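Local coordinates for predicted ATPase of the ABC class (PDB 5D6A), which probably binds and hydrolyses ATP as an ABC-class ATPase, and is captured here with the non-hydrolysable ATP analogue AMP-PNP, at residues Gly205-Val210 and Leu254-Gly259; Pro236-Val241 and Ala430-Glu435; Lys258-Ile263 and Asp417-Val422; Phe369-Glu374 and Gly410-Tyr415. All coordinates share one frame; numbering follows the deposited sequence.

All four contacts lie in the P-loop region, yet their chemistry follows their place. Contacts 1 and 3 are buried and consist largely of strand pairing, antiparallel in the first and parallel in the second. They share Lys258 and Gly259, where the chain passes from one sheet to the next. Contact 2 is partly buried and relies on a proline and a carboxylate to bridge the same two sheets near their edges; it touches contact 1 through Leu239 and contact 3 through Thr434. Contact 4 is also partly buried but joins the end of a short helix to a loop with one weak bond and apolar touches. It meets contact 3 where Leu262 packs on Tyr415, and borders the second subunit.

Contact 1: residues Gly205-Val210 and Leu254-Gly259; sequences GLVSFV and LGIPKG
Antiparallel strand pairing, with a beta bulge near one end, joins Leu206-Val210 to Leu254-Pro257. Val210 and Leu254 exchange two backbone bonds, Val210 N to Leu254 O at 2.9 Å and Leu254 N to Val210 O at 2.7 Å. Ile256 N then reaches Ser208 O at 3.1 Å. The register slips by one between Leu206 and Ser208, a beta bulge where the chain also turns a corner at Val207, and the Val207 N-H still points almost straight at Ile256 O (2.9 Å, 172° at the hydrogen). Beyond the bulge, Lys258 N binds Gly205 O. These strands are the central pair of an antiparallel sheet beside the nucleotide-binding core, consistent with the antiparallel beta subdomain of ABC ATPases. At the bulge, Val207 CG2 meets Ile256 CG2 at 3.9 Å, with Ile406 touching both residues. Ser208 shares a face with Ile256, and its OG turns to Thr296 on the next strand. The other face bears Phe209, whose CG lies anti to the backbone N (chi1 173°); that places CD1 3.4 Å from Leu254 O, the ring oblique to this carbonyl and packed against Val241 and Leu243. Extended Lys258 runs past Gly205, CG to O 3.7 Å, and its NZ pairs with Glu202.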
loop_
_atom_site.group_PDB
_atom_site.type_symbol
_atom_site.label_atom_id
_atom_site.label_comp_id
_atom_site.label_asym_id
_atom_site.label_seq_id
_atom_site.Cartn_x
_atom_site.Cartn_y
_atom_site.Cartn_z
ATOM N N GLY A 205 27.424 -24.238 -3.684
ATOM C CA GLY A 205 27.598 -23.213 -2.661
ATOM C C GLY A 205 27.092 -21.852 -3.090
ATOM O O GLY A 205 27.740 -20.839 -2.837
ATOM N N LEU A 206 25.926 -21.838 -3.730
ATOM C CA LEU A 206 25.314 -20.605 -4.220
ATOM C C LEU A 206 23.933 -20.393 -3.618
ATOM O O LEU A 206 23.261 -21.353 -3.250
ATOM C CB LEU A 206 25.175 -20.665 -5.744
ATOM C CG LEU A 206 26.450 -20.893 -6.554
ATOM C CD1 LEU A 206 26.111 -21.005 -8.032
ATOM C CD2 LEU A 206 27.459 -19.781 -6.310
ATOM N N VAL A 207 23.521 -19.131 -3.519
ATOM C CA VAL A 207 22.185 -18.784 -3.012
ATOM C C VAL A 207 21.319 -18.189 -4.120
ATOM O O VAL A 207 20.109 -18.055 -3.956
ATOM C CB VAL A 207 22.231 -17.808 -1.817
ATOM C CG1 VAL A 207 22.931 -18.462 -0.645
ATOM C CG2 VAL A 207 22.909 -16.495 -2.186
ATOM N N SER A 208 21.949 -17.831 -5.238
ATOM C CA SER A 208 21.235 -17.266 -6.380
ATOM C C SER A 208 22.106 -17.343 -7.634
ATOM O O SER A 208 23.333 -17.412 -7.546
ATOM C CB SER A 208 20.832 -15.814 -6.103
ATOM O OG SER A 208 20.018 -15.301 -7.144
ATOM N N PHE A 209 21.460 -17.329 -8.796
ATOM C CA PHE A 209 22.156 -17.409 -10.075
ATOM C C PHE A 209 21.468 -16.562 -11.146
ATOM O O PHE A 209 20.310 -16.802 -11.482
ATOM C CB PHE A 209 22.232 -18.864 -10.536
ATOM C CG PHE A 209 22.791 -19.036 -11.919
ATOM C CD1 PHE A 209 24.163 -19.052 -12.133
ATOM C CD2 PHE A 209 21.946 -19.197 -13.008
ATOM C CE1 PHE A 209 24.680 -19.215 -13.407
ATOM C CE2 PHE A 209 22.456 -19.362 -14.283
ATOM C CZ PHE A 209 23.825 -19.371 -14.484
ATOM N N VAL A 210 22.197 -15.583 -11.681
ATOM C CA VAL A 210 21.681 -14.697 -12.725
ATOM C C VAL A 210 22.381 -15.015 -14.042
ATOM O O VAL A 210 23.517 -14.596 -14.270
ATOM C CB VAL A 210 21.905 -13.211 -12.377
ATOM C CG1 VAL A 210 21.324 -12.314 -13.459
ATOM C CG2 VAL A 210 21.281 -12.880 -11.031
ATOM N N LEU A 254 26.052 -15.092 -13.509
ATOM C CA LEU A 254 26.546 -14.654 -12.210
ATOM C C LEU A 254 26.148 -15.634 -11.122
ATOM O O LEU A 254 24.965 -15.923 -10.942
ATOM C CB LEU A 254 25.971 -13.286 -11.848
ATOM C CG LEU A 254 26.277 -12.816 -10.421
ATOM C CD1 LEU A 254 27.772 -12.598 -10.246
ATOM C CD2 LEU A 254 25.505 -11.551 -10.078
ATOM N N GLY A 255 27.139 -16.128 -10.390
ATOM C CA GLY A 255 26.897 -17.041 -9.290
ATOM C C GLY A 255 27.138 -16.312 -7.989
ATOM O O GLY A 255 28.266 -15.932 -7.694
ATOM N N ILE A 256 26.074 -16.094 -7.221
ATOM C CA ILE A 256 26.183 -15.418 -5.931
ATOM C C ILE A 256 26.396 -16.480 -4.858
ATOM O O ILE A 256 25.455 -17.178 -4.479
ATOM C CB ILE A 256 24.933 -14.572 -5.625
ATOM C CG1 ILE A 256 24.798 -13.463 -6.673
ATOM C CG2 ILE A 256 25.026 -13.965 -4.230
ATOM C CD1 ILE A 256 23.561 -12.606 -6.525
ATOM N N PRO A 257 27.635 -16.599 -4.356
ATOM C CA PRO A 257 27.921 -17.630 -3.365
ATOM C C PRO A 257 27.286 -17.371 -2.007
ATOM O O PRO A 257 26.779 -16.279 -1.757
ATOM C CB PRO A 257 29.447 -17.585 -3.250
ATOM C CG PRO A 257 29.799 -16.175 -3.565
ATOM C CD PRO A 257 28.784 -15.697 -4.561
ATOM N N LYS A 258 27.318 -18.381 -1.143
ATOM C CA LYS A 258 26.774 -18.258 0.202
ATOM C C LYS A 258 27.542 -17.205 0.990
ATOM O O LYS A 258 28.621 -16.770 0.585
ATOM C CB LYS A 258 26.845 -19.594 0.940
ATOM C CG LYS A 258 25.961 -20.689 0.366
ATOM C CD LYS A 258 26.149 -21.977 1.152
ATOM C CE LYS A 258 25.270 -23.101 0.634
ATOM N NZ LYS A 258 25.527 -24.376 1.363
ATOM N N GLY A 259 26.978 -16.802 2.121
ATOM C CA GLY A 259 27.594 -15.792 2.964
ATOM C C GLY A 259 27.017 -14.423 2.683
ATOM O O GLY A 259 25.917 -14.301 2.150
#

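Contact 2: residues Pro236-Val241 and Ala430-Glu435; sequences PESLQV and ALDVTE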
loop_
_atom_site.group_PDB
_atom_site.type_symbol
_atom_site.label_atom_id
_atom_site.label_comp_id
_atom_site.label_asym_id
_atom_site.label_seq_id
_atom_site.Cartn_x
_atom_site.Cartn_y
_atom_site.Cartn_z
ATOM N N PRO A 236 30.824 -10.773 -14.195
ATOM C CA PRO A 236 32.270 -10.620 -14.274
ATOM C C PRO A 236 32.910 -11.993 -14.094
ATOM O O PRO A 236 32.543 -12.721 -13.168
ATOM C CB PRO A 236 32.593 -9.686 -13.105
ATOM C CG PRO A 236 31.480 -9.879 -12.130
ATOM C CD PRO A 236 30.270 -10.283 -12.917
ATOM N N GLU A 237 33.842 -12.348 -14.976
ATOM C CA GLU A 237 34.498 -13.663 -14.923
ATOM C C GLU A 237 34.928 -14.057 -13.516
ATOM O O GLU A 237 34.807 -15.217 -13.126
ATOM C CB GLU A 237 35.712 -13.715 -15.861
ATOM C CG GLU A 237 35.370 -13.609 -17.342
ATOM C CD GLU A 237 36.572 -13.834 -18.247
ATOM O OE1 GLU A 237 37.672 -14.146 -17.731
ATOM O OE2 GLU A 237 36.416 -13.706 -19.482
ATOM N N SER A 238 35.422 -13.084 -12.763
ATOM C CA SER A 238 35.884 -13.317 -11.402
ATOM C C SER A 238 34.825 -13.976 -10.520
ATOM O O SER A 238 35.156 -14.702 -9.582
ATOM C CB SER A 238 36.313 -11.990 -10.773
ATOM O OG SER A 238 36.776 -12.177 -9.448
ATOM N N LEU A 239 33.557 -13.729 -10.835
ATOM C CA LEU A 239 32.456 -14.262 -10.044
ATOM C C LEU A 239 31.463 -15.029 -10.931
ATOM O O LEU A 239 30.278 -15.141 -10.616
ATOM C CB LEU A 239 31.774 -13.091 -9.332
ATOM C CG LEU A 239 30.884 -13.368 -8.132
ATOM C CD1 LEU A 239 31.663 -14.088 -7.044
ATOM C CD2 LEU A 239 30.324 -12.054 -7.607
ATOM N N GLN A 240 31.975 -15.580 -12.028
ATOM C CA GLN A 240 31.173 -16.325 -13.002
ATOM C C GLN A 240 31.103 -17.818 -12.688
ATOM O O GLN A 240 32.086 -18.419 -12.248
ATOM C CB GLN A 240 31.792 -16.132 -14.395
ATOM C CG GLN A 240 31.248 -17.014 -15.513
ATOM C CD GLN A 240 32.064 -16.876 -16.794
ATOM O OE1 GLN A 240 32.567 -15.796 -17.111
ATOM N NE2 GLN A 240 32.201 -17.973 -17.537
ATOM N N VAL A 241 29.931 -18.407 -12.921
ATOM C CA VAL A 241 29.721 -19.844 -12.733
ATOM C C VAL A 241 28.881 -20.352 -13.894
ATOM O O VAL A 241 28.187 -19.575 -14.550
ATOM C CB VAL A 241 29.021 -20.191 -11.403
ATOM C CG1 VAL A 241 29.836 -19.681 -10.224
ATOM C CG2 VAL A 241 27.604 -19.634 -11.368
ATOM N N ALA A 430 27.396 -5.621 -13.945
ATOM C CA ALA A 430 28.028 -6.033 -12.703
ATOM C C ALA A 430 29.548 -6.013 -12.813
ATOM O O ALA A 430 30.112 -6.339 -13.856
ATOM C CB ALA A 430 27.547 -7.420 -12.308
ATOM N N LEU A 431 30.194 -5.614 -11.722
ATOM C CA LEU A 431 31.648 -5.574 -11.628
ATOM C C LEU A 431 32.052 -6.164 -10.281
ATOM O O LEU A 431 31.438 -5.854 -9.258
ATOM C CB LEU A 431 32.168 -4.137 -11.739
ATOM C CG LEU A 431 31.985 -3.400 -13.070
ATOM C CD1 LEU A 431 32.435 -1.952 -12.939
ATOM C CD2 LEU A 431 32.749 -4.096 -14.188
ATOM N N ASP A 432 33.068 -7.022 -10.285
ATOM C CA ASP A 432 33.551 -7.633 -9.052
ATOM C C ASP A 432 34.596 -6.710 -8.438
ATOM O O ASP A 432 35.707 -6.593 -8.956
ATOM C CB ASP A 432 34.146 -9.016 -9.332
ATOM C CG ASP A 432 34.558 -9.749 -8.061
ATOM O OD1 ASP A 432 34.318 -9.227 -6.950
ATOM O OD2 ASP A 432 35.117 -10.859 -8.172
ATOM N N VAL A 433 34.235 -6.063 -7.333
ATOM C CA VAL A 433 35.136 -5.125 -6.659
ATOM C C VAL A 433 35.519 -5.571 -5.244
ATOM O O VAL A 433 35.842 -4.741 -4.389
ATOM C CB VAL A 433 34.519 -3.711 -6.607
ATOM C CG1 VAL A 433 34.302 -3.183 -8.017
ATOM C CG2 VAL A 433 33.209 -3.709 -5.830
ATOM N N THR A 434 35.502 -6.883 -5.010
ATOM C CA THR A 434 35.847 -7.435 -3.703
ATOM C C THR A 434 37.301 -7.119 -3.337
ATOM O O THR A 434 37.590 -6.766 -2.195
ATOM C CB THR A 434 35.634 -8.965 -3.662
ATOM O OG1 THR A 434 34.297 -9.279 -4.073
ATOM C CG2 THR A 434 35.871 -9.509 -2.262
ATOM N N GLU A 435 38.206 -7.243 -4.310
ATOM C CA GLU A 435 39.631 -6.958 -4.087
ATOM C C GLU A 435 39.874 -5.512 -3.664
ATOM O O GLU A 435 40.513 -5.263 -2.642
ATOM C CB GLU A 435 40.453 -7.272 -5.344
ATOM C CG GLU A 435 40.645 -8.757 -5.625
ATOM C CD GLU A 435 41.602 -9.432 -4.653
ATOM O OE1 GLU A 435 42.467 -8.741 -4.070
ATOM O OE2 GLU A 435 41.506 -10.668 -4.490
#
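Pro236 and Ser238 meet Asp432 in a small, partly buried contact between two sheets, where the turn leading into strand 240-245 of the antiparallel sheet touches strand 430-432, the edge strand of the mixed sheet. An Asx turn on Asp432 is the motif at its centre. Asp432 OD1 accepts from the backbone N of Thr434 at 3.3 Å, a donor 39° above the carboxylate plane, and also from Thr434 OG1 at 2.9 Å. Two bonds from one residue thus help to set the rotation of the carboxylate at the start of helix 434-443, leaving OD2 to face the other segment. There it accepts a hydrogen bond from Ser238 OG, modelled so short that its exact length is doubtful. Ser238 sits in a 3-10 turn closed by Leu239 N to Pro236 O, and its OG lies anti to the backbone N (chi1 -180°), which carries the hydroxyl out to the acid. The proline ring supplies the apolar half: it lies roughly perpendicular to the Asp432 side chain, with CG 4.0 Å from Asp432 CB, while Leu239 CB approaches Asp432 OD2 more loosely. Ala430 also packs on Phe233, and Pro236 CD lies against Ala430 CB at 4.0 Å.

Contact 3: residues Lys258-Ile263 and Asp417-Val422; sequences KGITLI and DVADNV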
loop_
_atom_site.group_PDB
_atom_site.type_symbol
_atom_site.label_atom_id
_atom_site.label_comp_id
_atom_site.label_asym_id
_atom_site.label_seq_id
_atom_site.Cartn_x
_atom_site.Cartn_y
_atom_site.Cartn_z
ATOM N N LYS A 258 27.318 -18.381 -1.143
ATOM C CA LYS A 258 26.774 -18.258 0.202
ATOM C C LYS A 258 27.542 -17.205 0.990
ATOM O O LYS A 258 28.621 -16.770 0.585
ATOM C CB LYS A 258 26.845 -19.594 0.940
ATOM C CG LYS A 258 25.961 -20.689 0.366
ATOM C CD LYS A 258 26.149 -21.977 1.152
ATOM C CE LYS A 258 25.270 -23.101 0.634
ATOM N NZ LYS A 258 25.527 -24.376 1.363
ATOM N N GLY A 259 26.978 -16.802 2.121
ATOM C CA GLY A 259 27.594 -15.792 2.964
ATOM C C GLY A 259 27.017 -14.423 2.683
ATOM O O GLY A 259 25.917 -14.301 2.150
ATOM N N ILE A 260 27.772 -13.390 3.035
ATOM C CA ILE A 260 27.337 -12.013 2.853
ATOM C C ILE A 260 27.796 -11.469 1.504
ATOM O O ILE A 260 28.972 -11.554 1.165
ATOM C CB ILE A 260 27.884 -11.115 3.979
ATOM C CG1 ILE A 260 27.480 -11.685 5.346
ATOM C CG2 ILE A 260 27.385 -9.683 3.812
ATOM C CD1 ILE A 260 28.062 -10.936 6.526
ATOM N N THR A 261 26.856 -10.910 0.748
ATOM C CA THR A 261 27.146 -10.333 -0.561
ATOM C C THR A 261 26.585 -8.914 -0.630
ATOM O O THR A 261 25.399 -8.693 -0.380
ATOM C CB THR A 261 26.532 -11.174 -1.695
ATOM O OG1 THR A 261 27.019 -12.519 -1.614
ATOM C CG2 THR A 261 26.888 -10.589 -3.061
ATOM N N LEU A 262 27.441 -7.954 -0.964
ATOM C CA LEU A 262 27.021 -6.565 -1.062
ATOM C C LEU A 262 26.860 -6.141 -2.511
ATOM O O LEU A 262 27.609 -6.580 -3.388
ATOM C CB LEU A 262 28.035 -5.646 -0.381
ATOM C CG LEU A 262 28.288 -5.907 1.102
ATOM C CD1 LEU A 262 29.301 -4.905 1.631
ATOM C CD2 LEU A 262 26.990 -5.838 1.893
ATOM N N ILE A 263 25.870 -5.287 -2.747
ATOM C CA ILE A 263 25.595 -4.735 -4.066
ATOM C C ILE A 263 25.716 -3.221 -3.928
ATOM O O ILE A 263 24.800 -2.556 -3.451
ATOM C CB ILE A 263 24.200 -5.147 -4.575
ATOM C CG1 ILE A 263 24.151 -6.667 -4.764
ATOM C CG2 ILE A 263 23.878 -4.452 -5.894
ATOM C CD1 ILE A 263 22.813 -7.193 -5.240
ATOM N N ASP A 417 33.757 -4.618 5.611
ATOM C CA ASP A 417 34.704 -5.398 6.391
ATOM C C ASP A 417 34.297 -6.870 6.509
ATOM O O ASP A 417 35.110 -7.763 6.259
ATOM C CB ASP A 417 34.852 -4.768 7.782
ATOM C CG ASP A 417 36.041 -5.309 8.556
ATOM O OD1 ASP A 417 36.892 -6.014 7.969
ATOM O OD2 ASP A 417 36.135 -5.005 9.763
ATOM N N VAL A 418 33.039 -7.116 6.864
ATOM C CA VAL A 418 32.548 -8.488 7.061
ATOM C C VAL A 418 32.017 -9.177 5.787
ATOM O O VAL A 418 31.738 -10.375 5.803
ATOM C CB VAL A 418 31.453 -8.527 8.160
ATOM C CG1 VAL A 418 30.157 -7.883 7.671
ATOM C CG2 VAL A 418 31.194 -9.956 8.625
ATOM N N ALA A 419 31.892 -8.437 4.689
ATOM C CA ALA A 419 31.366 -9.007 3.443
ATOM C C ALA A 419 32.327 -9.995 2.789
ATOM O O ALA A 419 33.538 -9.814 2.845
ATOM C CB ALA A 419 31.024 -7.895 2.463
ATOM N N ASP A 420 31.772 -11.040 2.172
ATOM C CA ASP A 420 32.573 -12.043 1.466
ATOM C C ASP A 420 32.844 -11.548 0.053
ATOM O O ASP A 420 33.982 -11.584 -0.416
ATOM C CB ASP A 420 31.856 -13.396 1.380
ATOM C CG ASP A 420 31.472 -13.950 2.738
ATOM O OD1 ASP A 420 30.775 -13.243 3.494
ATOM O OD2 ASP A 420 31.830 -15.112 3.033
ATOM N N ASN A 421 31.784 -11.112 -0.628
ATOM C CA ASN A 421 31.890 -10.594 -1.992
ATOM C C ASN A 421 31.183 -9.247 -2.140
ATOM O O ASN A 421 30.179 -8.990 -1.473
ATOM C CB ASN A 421 31.313 -11.592 -2.999
ATOM C CG ASN A 421 31.965 -12.957 -2.905
ATOM O OD1 ASN A 421 31.981 -13.576 -1.843
ATOM N ND2 ASN A 421 32.477 -13.448 -4.026
ATOM N N VAL A 422 31.712 -8.393 -3.015
ATOM C CA VAL A 422 31.138 -7.070 -3.254
ATOM C C VAL A 422 30.964 -6.821 -4.752
ATOM O O VAL A 422 31.932 -6.851 -5.512
ATOM C CB VAL A 422 32.012 -5.957 -2.648
ATOM C CG1 VAL A 422 31.368 -4.595 -2.864
ATOM C CG2 VAL A 422 32.232 -6.206 -1.164
#
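Ile260 and Asp420 open a parallel strand pairing in the central sheet of the P-loop fold, where strand 260-264, which probably leads into the Walker A loop ahead of helix 271-280, runs beside strand 421-425. Before the strands align, the Asp420 side chain takes the place of a backbone acceptor: Ile260 N gives its hydrogen to Asp420 OD1 at 3.0 Å, arriving 64° above the carboxylate plane. CG sits beside the backbone N of Asp420 (chi1 -57°), folding the carboxylate towards Ile260. The same OD1 forms a salt bridge with Arg398, which also bonds Val418 O, so its negative charge is probably offset. Ile260 O is shared as well, taking Asp420 N at 3.0 Å and, weakly, Asn421 N at 3.4 Å. Regular pairing follows as Leu262 N donates to Asn421 O at 3.0 Å, nearly straight at 170°. Elsewhere along the segments, Gly259 N is satisfied by Ser404 OG and Ala419 O by Lys438 NZ. Apolar contacts accompany the bonds: Ile260 CD1 meets Val418 CG1 at 3.9 Å, and Leu262 CD1 lies on Ala419 CB at 3.5 Å and near Val422 CG2 at 4.3 Å.

Contact 4: residues Phe369-Glu374 and Gly410-Tyr415; sequences FMIRDE and GGSGDY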
loop_
_atom_site.group_PDB
_atom_site.type_symbol
_atom_site.label_atom_id
_atom_site.label_comp_id
_atom_site.label_asym_id
_atom_site.label_seq_id
_atom_site.Cartn_x
_atom_site.Cartn_y
_atom_site.Cartn_z
ATOM N N PHE A 369 19.002 0.583 12.528
ATOM C CA PHE A 369 19.106 -0.870 12.595
ATOM C C PHE A 369 20.285 -1.443 11.801
ATOM O O PHE A 369 20.808 -2.504 12.148
ATOM C CB PHE A 369 17.789 -1.491 12.104
ATOM C CG PHE A 369 17.835 -2.984 11.939
ATOM C CD1 PHE A 369 17.748 -3.824 13.040
ATOM C CD2 PHE A 369 17.939 -3.551 10.673
ATOM C CE1 PHE A 369 17.783 -5.201 12.885
ATOM C CE2 PHE A 369 17.972 -4.926 10.512
ATOM C CZ PHE A 369 17.893 -5.751 11.620
HETATM N N MSE A 370 20.695 -0.739 10.749
HETATM C CA MSE A 370 21.790 -1.198 9.894
HETATM C C MSE A 370 23.156 -0.921 10.462
HETATM O O MSE A 370 23.953 -1.841 10.657
HETATM C CB MSE A 370 21.703 -0.497 8.540
HETATM C CG MSE A 370 20.433 -0.873 7.784
HETATM SE SE MSE A 370 20.341 -2.822 7.526
HETATM C CE MSE A 370 21.291 -2.902 5.802
ATOM N N ILE A 371 23.435 0.352 10.734
ATOM C CA ILE A 371 24.755 0.771 11.236
ATOM C C ILE A 371 24.840 1.226 12.693
ATOM O O ILE A 371 23.832 1.466 13.360
ATOM C CB ILE A 371 25.362 1.871 10.325
ATOM C CG1 ILE A 371 24.415 3.070 10.148
ATOM C CG2 ILE A 371 25.673 1.296 8.957
ATOM C CD1 ILE A 371 24.136 3.875 11.402
ATOM N N ARG A 372 26.083 1.324 13.161
ATOM C CA ARG A 372 26.416 1.768 14.504
ATOM C C ARG A 372 26.885 3.209 14.362
ATOM O O ARG A 372 27.248 3.634 13.265
ATOM C CB ARG A 372 27.557 0.908 15.052
ATOM C CG ARG A 372 27.867 1.075 16.534
ATOM C CD ARG A 372 26.770 0.491 17.412
ATOM N NE ARG A 372 27.170 0.447 18.817
ATOM C CZ ARG A 372 26.451 -0.101 19.794
ATOM N NH1 ARG A 372 25.278 -0.670 19.539
ATOM N NH2 ARG A 372 26.914 -0.086 21.039
ATOM N N ASP A 373 26.886 3.965 15.455
ATOM C CA ASP A 373 27.351 5.347 15.394
ATOM C C ASP A 373 27.763 5.853 16.774
ATOM O O ASP A 373 26.960 5.861 17.706
ATOM C CB ASP A 373 26.271 6.252 14.795
ATOM C CG ASP A 373 26.776 7.661 14.497
ATOM O OD1 ASP A 373 27.973 7.943 14.729
ATOM O OD2 ASP A 373 25.973 8.488 14.019
ATOM N N GLU A 374 29.020 6.274 16.890
ATOM C CA GLU A 374 29.552 6.797 18.145
ATOM C C GLU A 374 28.917 8.148 18.481
ATOM O O GLU A 374 28.747 8.488 19.654
ATOM C CB GLU A 374 31.077 6.930 18.058
ATOM C CG GLU A 374 31.749 7.439 19.330
ATOM C CD GLU A 374 31.533 6.529 20.529
ATOM O OE1 GLU A 374 31.687 7.012 21.671
ATOM O OE2 GLU A 374 31.202 5.338 20.337
ATOM N N GLY A 410 25.385 1.418 -0.888
ATOM C CA GLY A 410 25.656 2.698 -1.532
ATOM C C GLY A 410 25.637 3.865 -0.557
ATOM O O GLY A 410 25.802 5.015 -0.964
ATOM N N GLY A 411 25.440 3.570 0.729
ATOM C CA GLY A 411 25.395 4.601 1.769
ATOM C C GLY A 411 26.464 4.391 2.826
ATOM O O GLY A 411 27.433 5.147 2.900
ATOM N N SER A 412 26.277 3.362 3.650
ATOM C CA SER A 412 27.230 3.023 4.709
ATOM C C SER A 412 28.411 2.243 4.136
ATOM O O SER A 412 28.351 1.760 3.004
ATOM C CB SER A 412 26.540 2.204 5.801
ATOM O OG SER A 412 25.934 1.036 5.267
ATOM N N GLY A 413 29.481 2.119 4.917
ATOM C CA GLY A 413 30.674 1.409 4.453
ATOM C C GLY A 413 31.311 0.455 5.444
ATOM O O GLY A 413 32.276 -0.232 5.105
ATOM N N ASP A 414 30.784 0.399 6.664
ATOM C CA ASP A 414 31.342 -0.497 7.684
ATOM C C ASP A 414 31.010 -1.977 7.423
ATOM O O ASP A 414 31.594 -2.867 8.047
ATOM C CB ASP A 414 30.913 -0.063 9.093
ATOM C CG ASP A 414 29.414 0.090 9.233
ATOM O OD1 ASP A 414 28.695 -0.078 8.224
ATOM O OD2 ASP A 414 28.953 0.392 10.354
ATOM N N TYR A 415 30.076 -2.232 6.507
ATOM C CA TYR A 415 29.725 -3.604 6.125
ATOM C C TYR A 415 30.792 -4.235 5.235
ATOM O O TYR A 415 30.917 -5.456 5.187
ATOM C CB TYR A 415 28.394 -3.644 5.374
ATOM C CG TYR A 415 27.166 -3.619 6.242
ATOM C CD1 TYR A 415 26.653 -2.426 6.731
ATOM C CD2 TYR A 415 26.496 -4.796 6.548
ATOM C CE1 TYR A 415 25.514 -2.409 7.520
ATOM C CE2 TYR A 415 25.360 -4.790 7.332
ATOM C CZ TYR A 415 24.872 -3.596 7.815
ATOM O OH TYR A 415 23.740 -3.595 8.594
#
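Tyr415 supplies the polar link to Met370: its OH donates to Met370 O at 2.7 Å, a hydrogen bond that is weak in geometry, with the carbonyl oxygen oblique to the phenol ring. The acceptor lies where the short helix 367-370 ends, since Ile371 is already the first residue to leave helical geometry. Much of the apolar part is gathered on one methyl group. CG1 of Ile371 lies between the backbone N and the carbonyl carbon (chi1 54°), and CG2 is thereby turned to the loop 410-415, where it meets Ser412 CB at 3.4 Å and the Tyr415 ring at its edge, near the plane, 4.0 Å from CE1. Asp414 turns the oxygen ends of its carboxylate to the same methyl, OD1 to Ile371 CG2 3.4 Å; this is a plain van der Waals touch. Met370, a selenomethionine, also meets the Tyr415 side chain, although its second conformer leaves the detail doubtful. The loop itself is tied to Glu362, which accepts from Ser412 N. Gly411 of the second subunit packs on Ile371, placing the contact beside the dimer interface. Within the chain, Tyr415 packs on Leu390 of helix 390-401 and on Ile407 of strand 404-408, and Met370, in the conformer given, touches both as well.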